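Local coordinates for ionotropic glutamate receptor bacterial homologue (Nostoc punctiforme, PDB 2PYY), which binds L-glutamate in the ligand-binding core of a bacterial ionotropic glutamate receptor homologue, probably as the step that controls its ion channel, at residues 5-16 against 61-69; 24-33 against 212-221. All coordinates share one frame; numbering follows the deposited sequence.

Contact 1. Residues 5-16 against 61-69; sequences LLVATRVIPPFV and KVNLGIAAI. With GLU (glutamic acid), chain E.
V7 and L64 meet on one face of the sheet, and their branches press closer than usual van der Waals distance: V7 CG1 lies 3.4 Å from L64 CD1. L64 gets there by placing CG between its backbone N and its carbonyl carbon (chi1 65°), with chi2 off the usual staggered positions, a conformation that suggests some strain. I66 borders the same patch, its CG2 4.1 Å from V7 CG1. The other face carries A8, whose CB reaches V62 CG2 at 4.0 Å, while G65 brings only backbone beside it.

The backbone evidence is parallel pairing centred on A8. A8 N donates to L64 O at 2.9 Å and 167°, and A8 O accepts from I66 N; N63 N adds a third bond, to L6 O. Backbone bonds from V7 and T9 to I45 pair strand 5-10 with 42-47 on its other side, making it the middle of three parallel strands in a lobe of the periplasmic-binding-protein fold. W31 of helix 26-38 covers V7 and L64, and L53 of helix 50-58 covers A8.

Past the paired region, A67 CB packs on R10 CB at 3.9 Å, and both segments turn into the glutamate pocket. A classic beta bulge, F15 and V16 opposite I12, returns 5-16 to A67 and A68. I12 divides its branches: CG2 touches A68 CB at 3.7 Å, whereas CG1, anti to the backbone N (chi1 175°), carries CD1 toward the ligand's side-chain carboxylate. That carboxylate lies over one face of the R10 guanidinium, modelled too close for its detailed geometry to be trusted. A68 O accepts a hydrogen bond from the ligand's amino N at 2.7 Å, and A68 CB approaches F15 CD1 obliquely.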
# COMPACT_ATOMS: atom_id res chain seq x y z
N LEU B 5 18.81 -12.76 -16.23
CA LEU B 5 17.48 -12.41 -15.73
C LEU B 5 16.90 -11.15 -16.33
O LEU B 5 17.61 -10.16 -16.57
CB LEU B 5 17.49 -12.26 -14.20
CG LEU B 5 17.64 -13.52 -13.33
CD1 LEU B 5 17.67 -13.11 -11.86
CD2 LEU B 5 16.48 -14.47 -13.58
N LEU B 6 15.60 -11.20 -16.58
CA LEU B 6 14.86 -10.07 -17.12
C LEU B 6 14.37 -9.27 -15.93
O LEU B 6 13.60 -9.77 -15.11
CB LEU B 6 13.69 -10.58 -17.97
CG LEU B 6 14.02 -10.81 -19.46
CD1 LEU B 6 15.37 -11.47 -19.62
CD2 LEU B 6 12.92 -11.64 -20.11
N VAL B 7 14.84 -8.04 -15.81
CA VAL B 7 14.44 -7.20 -14.69
C VAL B 7 13.63 -5.99 -15.16
O VAL B 7 14.10 -5.20 -15.97
CB VAL B 7 15.69 -6.73 -13.91
CG1 VAL B 7 15.28 -5.84 -12.74
CG2 VAL B 7 16.47 -7.95 -13.41
N ALA B 8 12.39 -5.87 -14.68
CA ALA B 8 11.54 -4.75 -15.06
C ALA B 8 11.97 -3.52 -14.27
O ALA B 8 12.28 -3.61 -13.08
CB ALA B 8 10.09 -5.07 -14.76
N THR B 9 12.00 -2.38 -14.95
CA THR B 9 12.34 -1.13 -14.29
C THR B 9 11.32 -0.09 -14.73
O THR B 9 10.63 -0.28 -15.73
CB THR B 9 13.77 -0.63 -14.64
OG1 THR B 9 13.83 -0.16 -16.00
CG2 THR B 9 14.78 -1.75 -14.43
N ARG B 10 11.22 0.99 -13.98
CA ARG B 10 10.31 2.07 -14.28
C ARG B 10 11.10 3.34 -13.96
O ARG B 10 11.75 3.44 -12.91
CB ARG B 10 9.06 1.94 -13.41
CG ARG B 10 8.00 3.01 -13.61
CD ARG B 10 8.11 4.05 -12.52
NE ARG B 10 7.28 5.22 -12.77
CZ ARG B 10 5.95 5.20 -12.90
NH1 ARG B 10 5.29 4.06 -12.79
NH2 ARG B 10 5.29 6.32 -13.15
N VAL B 11 11.09 4.27 -14.90
CA VAL B 11 11.80 5.54 -14.77
C VAL B 11 11.13 6.45 -13.75
O VAL B 11 9.97 6.81 -13.90
CB VAL B 11 11.87 6.25 -16.14
CG1 VAL B 11 12.65 7.57 -16.01
CG2 VAL B 11 12.57 5.33 -17.15
N ILE B 12 11.88 6.80 -12.71
CA ILE B 12 11.38 7.66 -11.64
C ILE B 12 12.58 8.16 -10.83
O ILE B 12 13.01 7.53 -9.88
CB ILE B 12 10.38 6.89 -10.72
CG1 ILE B 12 9.97 7.78 -9.54
CG2 ILE B 12 11.00 5.58 -10.24
CD1 ILE B 12 8.48 7.74 -9.26
N PRO B 13 13.15 9.31 -11.23
CA PRO B 13 14.30 9.88 -10.53
C PRO B 13 13.99 10.31 -9.11
O PRO B 13 12.87 10.70 -8.79
CB PRO B 13 14.71 11.05 -11.44
CG PRO B 13 13.44 11.45 -12.10
CD PRO B 13 12.81 10.10 -12.42
N PRO B 14 15.00 10.24 -8.22
CA PRO B 14 16.37 9.80 -8.49
C PRO B 14 16.62 8.30 -8.33
O PRO B 14 17.78 7.88 -8.22
CB PRO B 14 17.18 10.61 -7.48
CG PRO B 14 16.28 10.57 -6.28
CD PRO B 14 14.89 10.80 -6.86
N PHE B 15 15.56 7.50 -8.29
CA PHE B 15 15.74 6.05 -8.16
C PHE B 15 16.16 5.42 -9.50
O PHE B 15 17.08 4.62 -9.55
CB PHE B 15 14.45 5.40 -7.62
CG PHE B 15 14.07 5.91 -6.26
CD1 PHE B 15 13.31 7.08 -6.12
CD2 PHE B 15 14.59 5.31 -5.11
CE1 PHE B 15 13.08 7.63 -4.86
CE2 PHE B 15 14.36 5.85 -3.85
CZ PHE B 15 13.61 7.02 -3.72
N VAL B 16 15.49 5.82 -10.57
CA VAL B 16 15.79 5.35 -11.91
C VAL B 16 15.74 6.51 -12.90
O VAL B 16 14.71 7.18 -13.03
CB VAL B 16 14.78 4.28 -12.39
CG1 VAL B 16 15.12 3.85 -13.82
CG2 VAL B 16 14.81 3.07 -11.46
N LYS B 61 6.66 -12.34 -17.77
CA LYS B 61 7.42 -11.72 -18.86
C LYS B 61 8.77 -11.23 -18.34
O LYS B 61 9.66 -10.90 -19.12
CB LYS B 61 6.65 -10.55 -19.47
CG LYS B 61 5.53 -10.93 -20.42
CD LYS B 61 4.55 -9.78 -20.63
CE LYS B 61 5.21 -8.56 -21.25
NZ LYS B 61 5.76 -8.85 -22.61
N VAL B 62 8.91 -11.17 -17.02
CA VAL B 62 10.16 -10.75 -16.39
C VAL B 62 10.31 -11.56 -15.11
O VAL B 62 9.33 -12.13 -14.62
CB VAL B 62 10.18 -9.25 -16.00
CG1 VAL B 62 10.16 -8.39 -17.24
CG2 VAL B 62 9.00 -8.93 -15.10
N ASN B 63 11.52 -11.59 -14.56
CA ASN B 63 11.76 -12.37 -13.35
C ASN B 63 11.55 -11.61 -12.06
O ASN B 63 11.36 -12.21 -11.00
CB ASN B 63 13.16 -12.96 -13.41
CG ASN B 63 13.39 -13.80 -14.65
OD1 ASN B 63 12.85 -14.91 -14.76
ND2 ASN B 63 14.17 -13.28 -15.59
N LEU B 64 11.59 -10.28 -12.14
CA LEU B 64 11.42 -9.44 -10.96
C LEU B 64 11.44 -7.99 -11.44
O LEU B 64 11.70 -7.72 -12.61
CB LEU B 64 12.57 -9.67 -9.98
CG LEU B 64 13.89 -9.22 -10.61
CD1 LEU B 64 14.20 -7.81 -10.16
CD2 LEU B 64 15.01 -10.16 -10.23
N GLY B 65 11.18 -7.05 -10.54
CA GLY B 65 11.17 -5.65 -10.93
C GLY B 65 11.64 -4.76 -9.80
O GLY B 65 11.47 -5.10 -8.63
N ILE B 66 12.23 -3.63 -10.14
CA ILE B 66 12.72 -2.71 -9.12
C ILE B 66 12.63 -1.30 -9.67
O ILE B 66 12.82 -1.07 -10.87
CB ILE B 66 14.19 -3.02 -8.74
CG1 ILE B 66 14.66 -2.06 -7.65
CG2 ILE B 66 15.09 -2.87 -9.96
CD1 ILE B 66 16.06 -2.34 -7.11
N ALA B 67 12.34 -0.36 -8.79
CA ALA B 67 12.23 1.06 -9.13
C ALA B 67 11.94 1.76 -7.81
O ALA B 67 12.78 1.77 -6.91
CB ALA B 67 11.08 1.28 -10.12
N ALA B 68 10.75 2.33 -7.72
CA ALA B 68 10.30 3.01 -6.52
C ALA B 68 8.95 2.32 -6.25
O ALA B 68 7.90 2.97 -6.23
CB ALA B 68 10.10 4.50 -6.80
N ILE B 69 9.01 1.01 -6.07
CA ILE B 69 7.84 0.17 -5.85
C ILE B 69 7.37 -0.02 -4.41
O ILE B 69 7.97 -0.78 -3.65
CB ILE B 69 8.08 -1.24 -6.48
CG1 ILE B 69 8.64 -1.08 -7.90
CG2 ILE B 69 6.75 -2.03 -6.51
CD1 ILE B 69 8.89 -2.39 -8.63
N GLU E . 5.86 4.24 -5.01
CA GLU E . 4.75 4.35 -6.00
C GLU E . 4.04 3.01 -6.14
O GLU E . 4.68 1.98 -5.87
CB GLU E . 5.30 4.77 -7.37
CG GLU E . 4.23 5.04 -8.42
CD GLU E . 4.80 5.30 -9.80
OE1 GLU E . 4.04 5.73 -10.69
OE2 GLU E . 6.01 5.06 -10.00
OXT GLU E . 2.84 3.01 -6.51

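Contact 2. Residues 24-33 against 212-221; sequences SGFSIDLWRS and TYQSLYDKWF
The W220 indole lies with one face over the backbone of G25 and F26 and points its edges at D29 and S24. The CA of G25, the N-cap residue of helix 26-38, stands over the six-membered ring, 3.5 Å from its centroid, in a CH-pi contact. With CG anti to the backbone N (chi1 175°), the F26 ring meets the face of Y213 edge-on but offset, planes at 89°, and offers its own face to the edge of F221, with centroids 5.5 Å apart.

These rings join two nearly antiparallel helices (161° between the short axes) by knobs-into-holes packing. F26 fits among Y213, L216, Y217 and W220; in return L216 fits among F26, D29, L30 and S33, its CD2 3.7 Å from L30 CA. Y213 OH bonds to I85 O.

The polar interactions converge on the buried carboxylate of D29. R32 NH1 bridges to OD1 from the same helix, while OD2 takes two donors from opposite faces of the carboxylate plane: K219 NZ, at 2.9 Å on an extended chain, and W220 NE1, at 2.8 Å from the anti side, with OD2 nearly in the indole plane.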
# COMPACT_ATOMS: atom_id res chain seq x y z
N SER B 24 20.47 5.09 -14.73
CA SER B 24 21.21 5.33 -13.50
C SER B 24 20.24 5.63 -12.36
O SER B 24 19.01 5.63 -12.55
CB SER B 24 22.16 6.53 -13.68
OG SER B 24 22.94 6.70 -12.51
N GLY B 25 20.79 5.90 -11.18
CA GLY B 25 19.94 6.20 -10.05
C GLY B 25 20.21 5.27 -8.89
O GLY B 25 20.94 4.28 -9.01
N PHE B 26 19.59 5.57 -7.76
CA PHE B 26 19.79 4.75 -6.58
C PHE B 26 19.40 3.29 -6.77
O PHE B 26 20.17 2.39 -6.45
CB PHE B 26 19.02 5.33 -5.40
CG PHE B 26 19.08 4.49 -4.17
CD1 PHE B 26 20.19 4.53 -3.33
CD2 PHE B 26 18.01 3.66 -3.84
CE1 PHE B 26 20.23 3.76 -2.17
CE2 PHE B 26 18.03 2.89 -2.69
CZ PHE B 26 19.15 2.94 -1.84
N SER B 27 18.20 3.03 -7.29
CA SER B 27 17.80 1.64 -7.47
C SER B 27 18.63 0.92 -8.51
O SER B 27 18.92 -0.27 -8.36
CB SER B 27 16.32 1.53 -7.84
OG SER B 27 15.53 2.18 -6.86
N ILE B 28 19.00 1.62 -9.58
CA ILE B 28 19.85 1.03 -10.61
C ILE B 28 21.17 0.58 -9.96
O ILE B 28 21.63 -0.55 -10.17
CB ILE B 28 20.14 2.06 -11.77
CG1 ILE B 28 18.83 2.40 -12.49
CG2 ILE B 28 21.09 1.45 -12.81
CD1 ILE B 28 18.11 1.18 -13.06
N ASP B 29 21.79 1.44 -9.15
CA ASP B 29 23.05 1.07 -8.48
C ASP B 29 22.87 -0.04 -7.44
O ASP B 29 23.71 -0.94 -7.32
CB ASP B 29 23.69 2.28 -7.78
CG ASP B 29 24.16 3.33 -8.76
OD1 ASP B 29 24.32 3.00 -9.96
OD2 ASP B 29 24.39 4.48 -8.34
N LEU B 30 21.78 0.03 -6.69
CA LEU B 30 21.54 -0.99 -5.67
C LEU B 30 21.33 -2.36 -6.33
O LEU B 30 21.91 -3.35 -5.91
CB LEU B 30 20.31 -0.63 -4.82
CG LEU B 30 20.01 -1.59 -3.68
CD1 LEU B 30 21.17 -1.59 -2.71
CD2 LEU B 30 18.73 -1.18 -2.98
N TRP B 31 20.49 -2.43 -7.36
CA TRP B 31 20.27 -3.71 -8.01
C TRP B 31 21.58 -4.27 -8.61
O TRP B 31 21.87 -5.46 -8.49
CB TRP B 31 19.21 -3.60 -9.10
CG TRP B 31 19.12 -4.85 -9.89
CD1 TRP B 31 19.51 -5.03 -11.19
CD2 TRP B 31 18.73 -6.14 -9.41
NE1 TRP B 31 19.39 -6.35 -11.54
CE2 TRP B 31 18.90 -7.05 -10.47
CE3 TRP B 31 18.23 -6.61 -8.18
CZ2 TRP B 31 18.62 -8.41 -10.34
CZ3 TRP B 31 17.95 -7.97 -8.05
CH2 TRP B 31 18.14 -8.85 -9.13
N ARG B 32 22.36 -3.42 -9.26
CA ARG B 32 23.62 -3.85 -9.86
C ARG B 32 24.52 -4.50 -8.81
O ARG B 32 25.13 -5.53 -9.07
CB ARG B 32 24.34 -2.67 -10.50
CG ARG B 32 25.67 -3.01 -11.15
CD ARG B 32 26.49 -1.76 -11.45
NE ARG B 32 25.85 -0.91 -12.47
CZ ARG B 32 25.54 0.37 -12.27
NH1 ARG B 32 25.80 0.94 -11.10
NH2 ARG B 32 24.98 1.08 -13.25
N SER B 33 24.60 -3.91 -7.62
CA SER B 33 25.44 -4.46 -6.55
C SER B 33 24.92 -5.80 -6.06
O SER B 33 25.69 -6.74 -5.83
CB SER B 33 25.50 -3.51 -5.35
OG SER B 33 25.93 -2.22 -5.74
N THR B 212 28.25 -0.68 1.95
CA THR B 212 27.88 -0.39 0.57
C THR B 212 26.53 0.33 0.45
O THR B 212 26.41 1.32 -0.27
CB THR B 212 27.83 -1.68 -0.28
OG1 THR B 212 29.12 -2.30 -0.26
CG2 THR B 212 27.48 -1.34 -1.73
N TYR B 213 25.52 -0.18 1.16
CA TYR B 213 24.19 0.43 1.12
C TYR B 213 24.30 1.90 1.52
O TYR B 213 23.86 2.82 0.82
CB TYR B 213 23.23 -0.27 2.09
CG TYR B 213 21.84 0.30 2.04
CD1 TYR B 213 20.90 -0.17 1.13
CD2 TYR B 213 21.47 1.37 2.87
CE1 TYR B 213 19.64 0.40 1.03
CE2 TYR B 213 20.21 1.95 2.78
CZ TYR B 213 19.30 1.46 1.85
OH TYR B 213 18.05 2.04 1.73
N GLN B 214 24.90 2.08 2.69
CA GLN B 214 25.12 3.39 3.28
C GLN B 214 25.75 4.33 2.25
O GLN B 214 25.28 5.45 2.04
CB GLN B 214 26.05 3.22 4.49
CG GLN B 214 25.53 3.80 5.78
CD GLN B 214 25.85 5.27 5.90
OE1 GLN B 214 26.66 5.66 6.75
NE2 GLN B 214 25.22 6.10 5.06
N SER B 215 26.81 3.87 1.59
CA SER B 215 27.50 4.70 0.61
C SER B 215 26.62 5.05 -0.59
O SER B 215 26.68 6.16 -1.11
CB SER B 215 28.77 4.00 0.13
OG SER B 215 29.65 3.77 1.22
N LEU B 216 25.79 4.10 -1.02
CA LEU B 216 24.90 4.32 -2.15
C LEU B 216 23.86 5.37 -1.79
O LEU B 216 23.57 6.27 -2.58
CB LEU B 216 24.19 3.03 -2.55
CG LEU B 216 24.75 2.28 -3.77
CD1 LEU B 216 26.26 2.18 -3.69
CD2 LEU B 216 24.11 0.91 -3.85
N TYR B 217 23.30 5.24 -0.59
CA TYR B 217 22.29 6.18 -0.15
C TYR B 217 22.83 7.60 -0.11
O TYR B 217 22.18 8.54 -0.58
CB TYR B 217 21.76 5.81 1.24
CG TYR B 217 20.75 6.81 1.74
CD1 TYR B 217 19.42 6.74 1.36
CD2 TYR B 217 21.15 7.89 2.53
CE1 TYR B 217 18.50 7.72 1.74
CE2 TYR B 217 20.25 8.87 2.91
CZ TYR B 217 18.92 8.78 2.51
OH TYR B 217 18.05 9.79 2.86
N ASP B 218 24.03 7.76 0.44
CA ASP B 218 24.62 9.09 0.55
C ASP B 218 24.99 9.67 -0.81
O ASP B 218 25.10 10.88 -0.98
CB ASP B 218 25.87 9.05 1.44
CG ASP B 218 25.55 8.73 2.89
OD1 ASP B 218 24.47 9.16 3.36
OD2 ASP B 218 26.38 8.08 3.55
N LYS B 219 25.17 8.78 -1.79
CA LYS B 219 25.51 9.21 -3.14
C LYS B 219 24.33 9.87 -3.86
O LYS B 219 24.52 10.80 -4.63
CB LYS B 219 25.98 8.02 -3.96
CG LYS B 219 26.13 8.32 -5.44
CD LYS B 219 26.51 7.06 -6.22
CE LYS B 219 26.69 7.34 -7.71
NZ LYS B 219 26.78 6.09 -8.49
N TRP B 220 23.12 9.38 -3.60
CA TRP B 220 21.95 9.93 -4.27
C TRP B 220 21.04 10.80 -3.43
O TRP B 220 20.17 11.48 -3.98
CB TRP B 220 21.11 8.80 -4.88
CG TRP B 220 21.82 8.07 -5.97
CD1 TRP B 220 22.55 6.93 -5.84
CD2 TRP B 220 21.88 8.45 -7.34
NE1 TRP B 220 23.07 6.57 -7.06
CE2 TRP B 220 22.68 7.48 -8.00
CE3 TRP B 220 21.34 9.51 -8.08
CZ2 TRP B 220 22.95 7.55 -9.38
CZ3 TRP B 220 21.62 9.57 -9.45
CH2 TRP B 220 22.41 8.59 -10.08
N PHE B 221 21.23 10.80 -2.12
CA PHE B 221 20.37 11.58 -1.24
C PHE B 221 21.12 12.38 -0.19
O PHE B 221 22.34 12.27 -0.04
CB PHE B 221 19.37 10.65 -0.52
CG PHE B 221 18.53 9.81 -1.46
CD1 PHE B 221 18.93 8.54 -1.84
CD2 PHE B 221 17.33 10.32 -1.96
CE1 PHE B 221 18.16 7.77 -2.71
CE2 PHE B 221 16.54 9.56 -2.83
CZ PHE B 221 16.96 8.28 -3.21

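How the contacts relate
Contact 1 is the more deeply buried, its centre about 10 Å from the centre of the chain, that of contact 2 about 14 Å; contact 2 is partly buried, with K219 at an exposed margin. Backbone hydrogen bonds and aliphatic side chains join the strands of contact 1; contact 2 relies on aromatic rings and a salt-bridge network. Four residues of contact 1 belong to the glutamate pocket, whereas the side chain of F221 in contact 2 is about 12 Å from the ligand. Helix 26-38 connects them: W31, whose CB points away from 212-221, packs on L64, and S27 OG probably bonds to A67 O. P14 O probably accepts from F26 N, while F15 packs against F221.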